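Local coordinates for heme oxygenase (Leptospira interrogans, PDB 5KZL), which catalyses the oxygen-dependent cleavage of heme to biliverdin, carbon monoxide and iron, at residues Phe34-Tyr44 with Leu143-Leu151; Arg81-Phe92 with Leu153-Phe164. The protein carries 1 engineered substitution. One frame throughout, in Å; residues are numbered along the deposited sequence.

The chain runs first through 34-44, which leaves helix 29-36 and enters helix 41-64, then through 81-92 on helix 82-93. It returns with 143-151, at the C-terminal end of helix 125-151, and closes interaction 1 across 98 intervening residues. The loop that follows carries 153-164, which folds back on 81-92 and closes interaction 2 across 60. The segments alternate, so the two closures cross. Interaction 1 ties the turn between helices 29-36 and 41-64 to helix 125-151; interaction 2 ties helix 82-93 to the loop before helix 170-183. The contacts meet through Tyr44 and Tyr162, whose hydroxyls probably share a hydrogen bond, and through a salt bridge from Lys144 to Glu163.

Interaction 1: Phe34-Tyr44 with Leu143-Leu151; sequences FMKGILEKGTY and LKKVAARAL. With HEM (protoporphyrin IX containing Fe), chain B.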
loop_
_atom_site.group_PDB
_atom_site.type_symbol
_atom_site.label_atom_id
_atom_site.label_comp_id
_atom_site.label_asym_id
_atom_site.label_seq_id
_atom_site.Cartn_x
_atom_site.Cartn_y
_atom_site.Cartn_z
ATOM N N PHE A 34 4.943 11.895 -11.855
ATOM C CA PHE A 34 5.465 10.532 -11.755
ATOM C C PHE A 34 4.978 9.739 -12.982
ATOM O O PHE A 34 5.788 9.090 -13.632
ATOM C CB PHE A 34 4.980 9.891 -10.433
ATOM C CG PHE A 34 5.594 8.597 -9.931
ATOM C CD1 PHE A 34 6.552 7.915 -10.680
ATOM C CD2 PHE A 34 5.211 8.060 -8.710
ATOM C CE1 PHE A 34 7.092 6.705 -10.225
ATOM C CE2 PHE A 34 5.752 6.852 -8.257
ATOM C CZ PHE A 34 6.692 6.185 -9.013
ATOM N N MET A 35 3.689 9.884 -13.364
ATOM C CA MET A 35 3.131 9.197 -14.534
ATOM C C MET A 35 3.713 9.697 -15.864
ATOM O O MET A 35 3.796 8.921 -16.815
ATOM C CB MET A 35 1.605 9.229 -14.525
ATOM C CG MET A 35 0.999 8.367 -13.429
ATOM S SD MET A 35 1.651 6.671 -13.416
ATOM C CE MET A 35 2.928 6.812 -12.193
ATOM N N LYS A 36 4.170 10.959 -15.905
ATOM C CA LYS A 36 4.809 11.556 -17.082
ATOM C C LYS A 36 6.301 11.175 -17.146
ATOM O O LYS A 36 6.962 11.435 -18.155
ATOM C CB LYS A 36 4.624 13.088 -17.086
ATOM C CG LYS A 36 3.237 13.556 -17.537
ATOM C CD LYS A 36 3.119 13.588 -19.063
ATOM C CE LYS A 36 1.828 14.199 -19.549
ATOM N NZ LYS A 36 1.958 14.696 -20.946
ATOM N N GLY A 37 6.801 10.541 -16.085
ATOM C CA GLY A 37 8.193 10.108 -15.983
ATOM C C GLY A 37 9.096 11.139 -15.336
ATOM O O GLY A 37 10.313 11.115 -15.544
ATOM N N ILE A 38 8.499 12.056 -14.559
ATOM C CA ILE A 38 9.192 13.121 -13.836
ATOM C C ILE A 38 9.057 12.922 -12.319
ATOM O O ILE A 38 7.940 12.910 -11.781
ATOM C CB ILE A 38 8.713 14.543 -14.263
ATOM C CG1 ILE A 38 8.932 14.787 -15.775
ATOM C CG2 ILE A 38 9.364 15.648 -13.409
ATOM C CD1 ILE A 38 8.147 15.894 -16.327
ATOM N N LEU A 39 10.211 12.801 -11.644
ATOM C CA LEU A 39 10.323 12.720 -10.190
ATOM C C LEU A 39 11.487 13.577 -9.760
ATOM O O LEU A 39 12.480 13.677 -10.487
ATOM C CB LEU A 39 10.587 11.285 -9.699
ATOM C CG LEU A 39 9.446 10.264 -9.747
ATOM C CD1 LEU A 39 9.981 8.878 -9.479
ATOM C CD2 LEU A 39 8.349 10.592 -8.734
ATOM N N GLU A 40 11.383 14.162 -8.567
ATOM C CA GLU A 40 12.455 14.922 -7.935
ATOM C C GLU A 40 12.862 14.094 -6.695
ATOM O O GLU A 40 11.996 13.710 -5.900
ATOM C CB GLU A 40 11.976 16.328 -7.542
ATOM C CG GLU A 40 13.094 17.267 -7.106
ATOM C CD GLU A 40 13.535 17.169 -5.656
ATOM O OE1 GLU A 40 12.669 17.300 -4.759
ATOM O OE2 GLU A 40 14.754 17.002 -5.413
ATOM N N LYS A 41 14.177 13.823 -6.559
ATOM C CA LYS A 41 14.817 13.022 -5.509
ATOM C C LYS A 41 14.236 13.282 -4.108
ATOM O O LYS A 41 13.815 12.349 -3.423
ATOM C CB LYS A 41 16.327 13.317 -5.509
ATOM C CG LYS A 41 17.191 12.216 -4.937
ATOM C CD LYS A 41 18.624 12.727 -4.735
ATOM C CE LYS A 41 19.078 12.714 -3.284
ATOM N NZ LYS A 41 18.880 11.386 -2.619
ATOM N N GLY A 42 14.238 14.548 -3.706
ATOM C CA GLY A 42 13.776 15.002 -2.401
ATOM C C GLY A 42 12.335 14.662 -2.140
ATOM O O GLY A 42 12.022 14.075 -1.111
ATOM N N THR A 43 11.456 15.010 -3.094
ATOM C CA THR A 43 10.018 14.749 -3.024
ATOM C C THR A 43 9.742 13.238 -2.997
ATOM O O THR A 43 8.944 12.766 -2.194
ATOM C CB THR A 43 9.306 15.501 -4.155
ATOM O OG1 THR A 43 9.637 16.894 -4.048
ATOM C CG2 THR A 43 7.814 15.352 -4.090
ATOM N N TYR A 44 10.431 12.489 -3.857
ATOM C CA TYR A 44 10.282 11.042 -3.915
ATOM C C TYR A 44 10.629 10.380 -2.566
ATOM O O TYR A 44 9.914 9.480 -2.111
ATOM C CB TYR A 44 11.113 10.443 -5.070
ATOM C CG TYR A 44 10.839 8.963 -5.220
ATOM C CD1 TYR A 44 9.639 8.506 -5.765
ATOM C CD2 TYR A 44 11.775 8.016 -4.815
ATOM C CE1 TYR A 44 9.376 7.146 -5.895
ATOM C CE2 TYR A 44 11.514 6.650 -4.922
ATOM C CZ TYR A 44 10.314 6.222 -5.469
ATOM O OH TYR A 44 10.039 4.882 -5.560
ATOM N N LEU A 143 5.766 0.580 -12.199
ATOM C CA LEU A 143 6.240 1.683 -11.366
ATOM C C LEU A 143 7.751 1.664 -11.141
ATOM O O LEU A 143 8.365 2.735 -11.184
ATOM C CB LEU A 143 5.457 1.745 -10.039
ATOM C CG LEU A 143 3.975 2.199 -10.147
ATOM C CD1 LEU A 143 3.247 2.007 -8.809
ATOM C CD2 LEU A 143 3.857 3.656 -10.628
ATOM N N LYS A 144 8.368 0.467 -10.973
ATOM C CA LYS A 144 9.820 0.416 -10.793
ATOM C C LYS A 144 10.565 0.946 -12.033
ATOM O O LYS A 144 11.533 1.682 -11.873
ATOM C CB LYS A 144 10.324 -0.958 -10.340
ATOM C CG LYS A 144 10.375 -2.056 -11.375
ATOM C CD LYS A 144 10.755 -3.348 -10.670
ATOM C CE LYS A 144 11.268 -4.401 -11.619
ATOM N NZ LYS A 144 11.448 -5.712 -10.928
ATOM N N LYS A 145 10.078 0.634 -13.246
ATOM C CA LYS A 145 10.685 1.120 -14.496
ATOM C C LYS A 145 10.499 2.625 -14.645
ATOM O O LYS A 145 11.446 3.306 -15.037
ATOM C CB LYS A 145 10.127 0.372 -15.726
ATOM C CG LYS A 145 10.513 -1.104 -15.769
ATOM C CD LYS A 145 10.474 -1.618 -17.211
ATOM C CE LYS A 145 10.836 -3.078 -17.313
ATOM N NZ LYS A 145 11.312 -3.425 -18.677
ATOM N N VAL A 146 9.293 3.153 -14.330
ATOM C CA VAL A 146 8.991 4.589 -14.395
ATOM C C VAL A 146 9.936 5.329 -13.412
ATOM O O VAL A 146 10.624 6.267 -13.822
ATOM C CB VAL A 146 7.483 4.891 -14.123
ATOM C CG1 VAL A 146 7.230 6.380 -13.924
ATOM C CG2 VAL A 146 6.596 4.345 -15.237
ATOM N N ALA A 147 10.017 4.853 -12.147
ATOM C CA ALA A 147 10.865 5.482 -11.112
ATOM C C ALA A 147 12.358 5.473 -11.470
ATOM O O ALA A 147 13.037 6.486 -11.288
ATOM C CB ALA A 147 10.642 4.812 -9.762
ATOM N N ALA A 148 12.863 4.336 -11.983
ATOM C CA ALA A 148 14.277 4.206 -12.340
ATOM C C ALA A 148 14.627 5.166 -13.477
ATOM O O ALA A 148 15.707 5.739 -13.481
ATOM C CB ALA A 148 14.581 2.771 -12.744
ATOM N N ARG A 149 13.696 5.345 -14.421
ATOM C CA ARG A 149 13.859 6.199 -15.584
ATOM C C ARG A 149 13.778 7.677 -15.132
ATOM O O ARG A 149 14.639 8.481 -15.495
ATOM C CB ARG A 149 12.764 5.828 -16.593
ATOM C CG ARG A 149 12.643 6.774 -17.753
ATOM C CD ARG A 149 11.846 6.176 -18.896
ATOM N NE ARG A 149 10.433 5.951 -18.589
ATOM C CZ ARG A 149 9.860 4.753 -18.560
ATOM N NH1 ARG A 149 8.560 4.640 -18.323
ATOM N NH2 ARG A 149 10.577 3.659 -18.795
ATOM N N ALA A 150 12.803 7.993 -14.268
ATOM C CA ALA A 150 12.579 9.339 -13.749
ATOM C C ALA A 150 13.749 9.871 -12.943
ATOM O O ALA A 150 14.090 11.048 -13.082
ATOM C CB ALA A 150 11.331 9.365 -12.894
ATOM N N LEU A 151 14.355 9.018 -12.094
ATOM C CA LEU A 151 15.469 9.410 -11.221
ATOM C C LEU A 151 16.851 8.998 -11.730
ATOM O O LEU A 151 17.867 9.276 -11.076
ATOM C CB LEU A 151 15.211 8.871 -9.797
ATOM C CG LEU A 151 14.017 9.486 -9.046
ATOM C CD1 LEU A 151 13.663 8.671 -7.839
ATOM C CD2 LEU A 151 14.269 10.943 -8.685
HETATM C CHA HEM B . -4.461 -1.916 -10.011
HETATM C CHB HEM B . -4.332 0.617 -6.004
HETATM C CHC HEM B . -2.002 4.053 -8.373
HETATM C CHD HEM B . -1.391 1.145 -11.980
HETATM C C1A HEM B . -4.611 -1.520 -8.727
HETATM C C2A HEM B . -5.375 -2.249 -7.757
HETATM C C3A HEM B . -5.356 -1.518 -6.646
HETATM C C4A HEM B . -4.586 -0.381 -6.893
HETATM C CMA HEM B . -5.975 -1.849 -5.345
HETATM C CAA HEM B . -6.065 -3.578 -7.936
HETATM C CBA HEM B . -7.422 -3.462 -8.667
HETATM C CGA HEM B . -8.110 -4.763 -8.665
HETATM O O1A HEM B . -9.165 -4.890 -8.123
HETATM O O2A HEM B . -7.565 -5.701 -9.222
HETATM C C1B HEM B . -3.696 1.811 -6.295
HETATM C C2B HEM B . -3.587 2.920 -5.359
HETATM C C3B HEM B . -2.932 3.873 -6.050
HETATM C C4B HEM B . -2.660 3.341 -7.393
HETATM C CMB HEM B . -4.045 2.990 -3.942
HETATM C CAB HEM B . -2.545 5.172 -5.667
HETATM C CBB HEM B . -3.077 5.585 -4.633
HETATM C C1C HEM B . -1.477 3.556 -9.512
HETATM C C2C HEM B . -0.451 4.146 -10.301
HETATM C C3C HEM B . -0.281 3.293 -11.326
HETATM C C4C HEM B . -1.173 2.177 -11.140
HETATM C CMC HEM B . 0.287 5.456 -10.023
HETATM C CAC HEM B . 0.660 3.498 -12.403
HETATM C CBC HEM B . 1.057 2.520 -13.109
HETATM C C1D HEM B . -2.275 0.105 -11.778
HETATM C C2D HEM B . -2.509 -0.963 -12.782
HETATM C C3D HEM B . -3.327 -1.816 -12.219
HETATM C C4D HEM B . -3.623 -1.274 -10.884
HETATM C CMD HEM B . -1.875 -1.079 -14.124
HETATM C CAD HEM B . -3.884 -3.053 -12.867
HETATM C CBD HEM B . -2.919 -4.176 -12.955
HETATM C CGD HEM B . -3.498 -5.403 -13.580
HETATM O O1D HEM B . -4.657 -5.547 -13.685
HETATM O O2D HEM B . -2.735 -6.243 -13.950
HETATM N NA HEM B . -4.197 -0.392 -8.140
HETATM N NB HEM B . -3.173 2.189 -7.411
HETATM N NC HEM B . -1.860 2.424 -10.059
HETATM N ND HEM B . -2.959 -0.150 -10.683
HETATM FE FE HEM B . -3.065 0.995 -9.116
HETATM O O HOH W 1 12.441 13.274 -13.471
HETATM O O HOH W 2 -1.112 0.095 -8.365
#
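Ala150 and Gly37 meet where the contact is tightest: the methyl CB of Ala150 lies 3.3 Å from Gly37 O, and Ala150 CA gives that carbonyl a CA-H...O contact. One helical turn earlier, Val146 CG1 comes within 3.1 Å of Phe34 O, close for a methyl and a carbonyl, and also meets the Phe34 ring. That ring is buried, with Met35 CE on one face and Leu39 CD2 on the other, while its edge faces Ala147 N. Leu39 drops CD1 onto Ala147 and Ala150, 3.7 Å from Ala150 CB. Short side chains at Ala147 and Ala150 are consistent with the close approach, Gly37 CA being 5.0 Å from Ala150 CA. Helix 29-36 ends here in a Schellman motif, with Gly37 at positive phi (92°), and the chain then passes over the last turn of helix 125-151, within the all-helical heme oxygenase fold, to reach helix 41-64. Glu40 is the N-cap of that helix, its carboxylate accepting from Gly42 N and Thr43 N above its plane. Leu151 reaches across with CD1 3.6 Å from Tyr44 CD2 and CD2 at Lys41 N. Near the heme, two turns in the Met35 chain (chi2 -51°, chi3 96°) bring CE to 3.6 Å from Leu143 CD2 and SD to 3.5 Å from CAC of the porphyrin, so this end forms part of the heme pocket. The outer side is looser: Ile38 turns away from the helix, exposed Lys41 has its NZ bonded to Phe92 O, and a water links the backbones, accepting from Leu39 N and donating to Ala150 O (2.8 Å).

Interaction 2: Arg81-Phe92 with Leu153-Phe164; sequences RKNALLEDLQFF and LPEGKGISFYEF
Ala84 and Asp88 bring helix 82-93 closest to the loop, with Ala84 CA 4.9 Å from Phe161 CA and Asp88 CA 4.6 Å from Gly158 CA. The buried carboxylate of Asp88 receives two adjacent N-H groups at the start of the 3-10 segment 160-162: Ser160 N meets the syn lone pair of OD1 at 2.8 Å, and Phe161 N meets OD2, also at 2.8 Å. Waters add a donor to each oxygen, one of them joining OD2 to Gly158 O. In this heme oxygenase, residues 153-164 of the loop between helices 125-151 and 170-183 run along helix 82-93. Rotations about CB-CG and CG-CD (chi2 -70°, chi3 79°) bring the Arg81 guanidinium edge-on to two carbonyls, NH2 donating to Phe161 O and Glu163 O (both 2.8 Å) from above their planes, while NE donates to Leu79 O. The group lies flat on Phe164, planes 24° apart, in an off-centre cation-pi stack, with Ala84 CB at the opposite face. Leu85 CD2 sits over the Phe161 ring in a CH-pi contact. Farther along, Phe91 packs on the type II turn 154-157: CZ meets Pro154 CD, which opens it, at 3.6 Å, and Lys157, which closes it, lays CB over one face. Leu153 CD2 touches both Phe91 and Phe92.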
loop_
_atom_site.group_PDB
_atom_site.type_symbol
_atom_site.label_atom_id
_atom_site.label_comp_id
_atom_site.label_asym_id
_atom_site.label_seq_id
_atom_site.Cartn_x
_atom_site.Cartn_y
_atom_site.Cartn_z
ATOM N N ARG A 81 6.094 -4.681 3.096
ATOM C CA ARG A 81 6.881 -3.624 2.451
ATOM C C ARG A 81 7.797 -2.838 3.361
ATOM O O ARG A 81 8.677 -2.146 2.839
ATOM C CB ARG A 81 5.934 -2.638 1.703
ATOM C CG ARG A 81 4.979 -3.245 0.643
ATOM C CD ARG A 81 5.685 -3.749 -0.605
ATOM N NE ARG A 81 6.319 -5.059 -0.403
ATOM C CZ ARG A 81 7.359 -5.507 -1.103
ATOM N NH1 ARG A 81 7.867 -6.711 -0.857
ATOM N NH2 ARG A 81 7.877 -4.773 -2.076
ATOM N N LYS A 82 7.595 -2.895 4.705
ATOM C CA LYS A 82 8.382 -2.093 5.657
ATOM C C LYS A 82 9.900 -2.188 5.418
ATOM O O LYS A 82 10.566 -1.150 5.332
ATOM C CB LYS A 82 8.026 -2.457 7.115
ATOM C CG LYS A 82 8.840 -1.772 8.209
ATOM C CD LYS A 82 8.613 -2.476 9.529
ATOM C CE LYS A 82 9.877 -2.557 10.338
ATOM N NZ LYS A 82 9.682 -3.357 11.573
ATOM N N ASN A 83 10.426 -3.418 5.264
ATOM C CA ASN A 83 11.870 -3.613 5.051
ATOM C C ASN A 83 12.349 -3.143 3.680
ATOM O O ASN A 83 13.445 -2.595 3.578
ATOM C CB ASN A 83 12.280 -5.053 5.326
ATOM C CG ASN A 83 12.179 -5.426 6.792
ATOM O OD1 ASN A 83 12.371 -4.613 7.702
ATOM N ND2 ASN A 83 11.919 -6.685 7.053
ATOM N N ALA A 84 11.520 -3.310 2.646
ATOM C CA ALA A 84 11.827 -2.836 1.285
ATOM C C ALA A 84 11.926 -1.305 1.321
ATOM O O ALA A 84 12.880 -0.746 0.772
ATOM C CB ALA A 84 10.739 -3.269 0.313
ATOM N N LEU A 85 10.976 -0.641 2.027
ATOM C CA LEU A 85 10.951 0.816 2.204
ATOM C C LEU A 85 12.193 1.335 2.923
ATOM O O LEU A 85 12.810 2.293 2.444
ATOM C CB LEU A 85 9.647 1.272 2.882
ATOM C CG LEU A 85 8.456 1.222 1.911
ATOM C CD1 LEU A 85 7.152 1.180 2.626
ATOM C CD2 LEU A 85 8.494 2.388 0.916
ATOM N N LEU A 86 12.599 0.665 4.019
ATOM C CA LEU A 86 13.822 1.007 4.772
ATOM C C LEU A 86 15.045 0.981 3.873
ATOM O O LEU A 86 15.889 1.886 3.944
ATOM C CB LEU A 86 14.044 0.002 5.920
ATOM C CG LEU A 86 13.314 0.314 7.193
ATOM C CD1 LEU A 86 13.475 -0.835 8.169
ATOM C CD2 LEU A 86 13.753 1.710 7.795
ATOM N N GLU A 87 15.141 -0.057 3.024
ATOM C CA GLU A 87 16.246 -0.216 2.091
ATOM C C GLU A 87 16.284 0.918 1.061
ATOM O O GLU A 87 17.333 1.523 0.866
ATOM C CB GLU A 87 16.185 -1.580 1.411
ATOM C CG GLU A 87 17.474 -1.899 0.691
ATOM C CD GLU A 87 17.425 -3.212 -0.045
ATOM O OE1 GLU A 87 17.615 -4.270 0.596
ATOM O OE2 GLU A 87 17.198 -3.179 -1.271
ATOM N N ASP A 88 15.131 1.266 0.464
ATOM C CA ASP A 88 15.073 2.384 -0.489
ATOM C C ASP A 88 15.403 3.691 0.223
ATOM O O ASP A 88 16.142 4.494 -0.329
ATOM C CB ASP A 88 13.695 2.474 -1.182
ATOM C CG ASP A 88 13.423 1.304 -2.108
ATOM O OD1 ASP A 88 14.388 0.576 -2.454
ATOM O OD2 ASP A 88 12.260 1.121 -2.493
ATOM N N LEU A 89 14.916 3.876 1.465
ATOM C CA LEU A 89 15.224 5.078 2.245
ATOM C C LEU A 89 16.733 5.212 2.504
ATOM O O LEU A 89 17.292 6.296 2.370
ATOM C CB LEU A 89 14.412 5.149 3.533
ATOM C CG LEU A 89 12.949 5.535 3.323
ATOM C CD1 LEU A 89 12.125 5.114 4.501
ATOM C CD2 LEU A 89 12.818 7.050 3.074
ATOM N N GLN A 90 17.407 4.088 2.812
ATOM C CA GLN A 90 18.856 4.120 2.979
ATOM C C GLN A 90 19.534 4.520 1.636
ATOM O O GLN A 90 20.505 5.269 1.664
ATOM C CB GLN A 90 19.365 2.747 3.475
ATOM C CG GLN A 90 20.872 2.700 3.855
ATOM C CD GLN A 90 21.804 2.631 2.653
ATOM O OE1 GLN A 90 21.586 1.868 1.698
ATOM N NE2 GLN A 90 22.853 3.458 2.647
ATOM N N PHE A 91 19.033 4.025 0.478
ATOM C CA PHE A 91 19.646 4.395 -0.806
ATOM C C PHE A 91 19.559 5.921 -1.031
ATOM O O PHE A 91 20.548 6.548 -1.426
ATOM C CB PHE A 91 19.025 3.630 -1.996
ATOM C CG PHE A 91 19.490 4.179 -3.333
ATOM C CD1 PHE A 91 20.751 3.860 -3.834
ATOM C CD2 PHE A 91 18.708 5.083 -4.040
ATOM C CE1 PHE A 91 21.199 4.409 -5.040
ATOM C CE2 PHE A 91 19.167 5.657 -5.226
ATOM C CZ PHE A 91 20.407 5.315 -5.720
ATOM N N PHE A 92 18.370 6.502 -0.814
ATOM C CA PHE A 92 18.178 7.936 -1.038
ATOM C C PHE A 92 18.855 8.845 0.010
ATOM O O PHE A 92 19.390 9.905 -0.345
ATOM C CB PHE A 92 16.687 8.278 -1.177
ATOM C CG PHE A 92 16.148 7.732 -2.475
ATOM C CD1 PHE A 92 16.479 8.323 -3.685
ATOM C CD2 PHE A 92 15.374 6.572 -2.494
ATOM C CE1 PHE A 92 16.042 7.772 -4.895
ATOM C CE2 PHE A 92 14.937 6.023 -3.699
ATOM C CZ PHE A 92 15.264 6.633 -4.893
ATOM N N LEU A 153 18.096 6.036 -11.929
ATOM C CA LEU A 153 18.641 5.193 -10.878
ATOM C C LEU A 153 19.647 4.164 -11.359
ATOM O O LEU A 153 19.462 3.612 -12.445
ATOM C CB LEU A 153 17.504 4.461 -10.130
ATOM C CG LEU A 153 16.497 5.318 -9.348
ATOM C CD1 LEU A 153 15.434 4.440 -8.709
ATOM C CD2 LEU A 153 17.197 6.153 -8.264
ATOM N N PRO A 154 20.655 3.808 -10.520
ATOM C CA PRO A 154 21.552 2.693 -10.897
ATOM C C PRO A 154 20.747 1.392 -10.969
ATOM O O PRO A 154 19.695 1.268 -10.323
ATOM C CB PRO A 154 22.557 2.611 -9.741
ATOM C CG PRO A 154 22.320 3.806 -8.893
ATOM C CD PRO A 154 20.959 4.329 -9.171
ATOM N N GLU A 155 21.243 0.429 -11.751
ATOM C CA GLU A 155 20.651 -0.891 -11.924
ATOM C C GLU A 155 20.430 -1.571 -10.573
ATOM O O GLU A 155 21.363 -1.681 -9.783
ATOM C CB GLU A 155 21.575 -1.750 -12.816
ATOM C CG GLU A 155 20.976 -3.079 -13.250
ATOM C CD GLU A 155 19.696 -3.001 -14.057
ATOM O OE1 GLU A 155 19.665 -2.269 -15.073
ATOM O OE2 GLU A 155 18.725 -3.689 -13.673
ATOM N N GLY A 156 19.180 -1.949 -10.309
ATOM C CA GLY A 156 18.765 -2.644 -9.093
ATOM C C GLY A 156 18.785 -1.876 -7.785
ATOM O O GLY A 156 18.646 -2.480 -6.721
ATOM N N LYS A 157 18.934 -0.548 -7.833
ATOM C CA LYS A 157 18.970 0.288 -6.625
ATOM C C LYS A 157 17.748 1.202 -6.511
ATOM O O LYS A 157 17.198 1.639 -7.522
ATOM C CB LYS A 157 20.259 1.133 -6.576
ATOM C CG LYS A 157 21.564 0.325 -6.464
ATOM C CD LYS A 157 21.984 0.105 -5.012
ATOM C CE LYS A 157 23.482 0.127 -4.821
ATOM N NZ LYS A 157 24.103 -1.183 -5.135
ATOM N N GLY A 158 17.344 1.458 -5.266
ATOM C CA GLY A 158 16.264 2.367 -4.897
ATOM C C GLY A 158 14.872 2.006 -5.362
ATOM O O GLY A 158 14.015 2.882 -5.406
ATOM N N ILE A 159 14.626 0.729 -5.697
ATOM C CA ILE A 159 13.313 0.266 -6.176
ATOM C C ILE A 159 12.854 -0.988 -5.437
ATOM O O ILE A 159 11.955 -1.657 -5.945
ATOM C CB ILE A 159 13.333 0.008 -7.718
ATOM C CG1 ILE A 159 14.470 -1.008 -8.101
ATOM C CG2 ILE A 159 13.397 1.318 -8.509
ATOM C CD1 ILE A 159 14.293 -1.729 -9.407
ATOM N N SER A 160 13.450 -1.324 -4.246
ATOM C CA SER A 160 13.036 -2.518 -3.494
ATOM C C SER A 160 11.537 -2.498 -3.190
ATOM O O SER A 160 10.896 -3.550 -3.219
ATOM C CB SER A 160 13.865 -2.699 -2.222
ATOM O OG SER A 160 13.493 -3.899 -1.558
ATOM N N PHE A 161 10.952 -1.298 -2.976
ATOM C CA PHE A 161 9.517 -1.185 -2.692
ATOM C C PHE A 161 8.623 -1.859 -3.734
ATOM O O PHE A 161 7.555 -2.345 -3.391
ATOM C CB PHE A 161 9.135 0.281 -2.488
ATOM C CG PHE A 161 7.669 0.566 -2.266
ATOM C CD1 PHE A 161 6.977 -0.031 -1.213
ATOM C CD2 PHE A 161 6.996 1.485 -3.068
ATOM C CE1 PHE A 161 5.626 0.267 -0.981
ATOM C CE2 PHE A 161 5.645 1.797 -2.828
ATOM C CZ PHE A 161 4.977 1.193 -1.778
ATOM N N TYR A 162 9.051 -1.883 -4.993
ATOM C CA TYR A 162 8.249 -2.451 -6.083
ATOM C C TYR A 162 8.510 -3.920 -6.362
ATOM O O TYR A 162 7.864 -4.482 -7.254
ATOM C CB TYR A 162 8.487 -1.650 -7.364
ATOM C CG TYR A 162 8.293 -0.169 -7.166
ATOM C CD1 TYR A 162 7.023 0.369 -6.987
ATOM C CD2 TYR A 162 9.379 0.698 -7.144
ATOM C CE1 TYR A 162 6.840 1.731 -6.758
ATOM C CE2 TYR A 162 9.209 2.065 -6.921
ATOM C CZ TYR A 162 7.935 2.578 -6.751
ATOM O OH TYR A 162 7.755 3.916 -6.524
ATOM N N GLU A 163 9.451 -4.542 -5.629
ATOM C CA GLU A 163 9.843 -5.931 -5.864
ATOM C C GLU A 163 9.439 -6.883 -4.741
ATOM O O GLU A 163 9.536 -6.550 -3.544
ATOM C CB GLU A 163 11.353 -6.011 -6.148
ATOM C CG GLU A 163 11.816 -5.137 -7.299
ATOM C CD GLU A 163 13.226 -5.474 -7.745
ATOM O OE1 GLU A 163 14.058 -5.793 -6.869
ATOM O OE2 GLU A 163 13.496 -5.425 -8.967
ATOM N N PHE A 164 8.981 -8.077 -5.148
ATOM C CA PHE A 164 8.496 -9.132 -4.258
ATOM C C PHE A 164 9.366 -10.382 -4.422
ATOM O O PHE A 164 8.963 -11.291 -5.139
ATOM C CB PHE A 164 6.994 -9.424 -4.549
ATOM C CG PHE A 164 6.137 -8.204 -4.296
ATOM C CD1 PHE A 164 5.963 -7.237 -5.283
ATOM C CD2 PHE A 164 5.561 -7.986 -3.046
ATOM C CE1 PHE A 164 5.201 -6.088 -5.035
ATOM C CE2 PHE A 164 4.818 -6.826 -2.797
ATOM C CZ PHE A 164 4.630 -5.897 -3.797
HETATM O O HOH W 3 16.866 -0.426 -2.428
HETATM O O HOH W 4 14.951 -4.987 0.355
HETATM O O HOH W 5 11.699 3.318 -4.275
#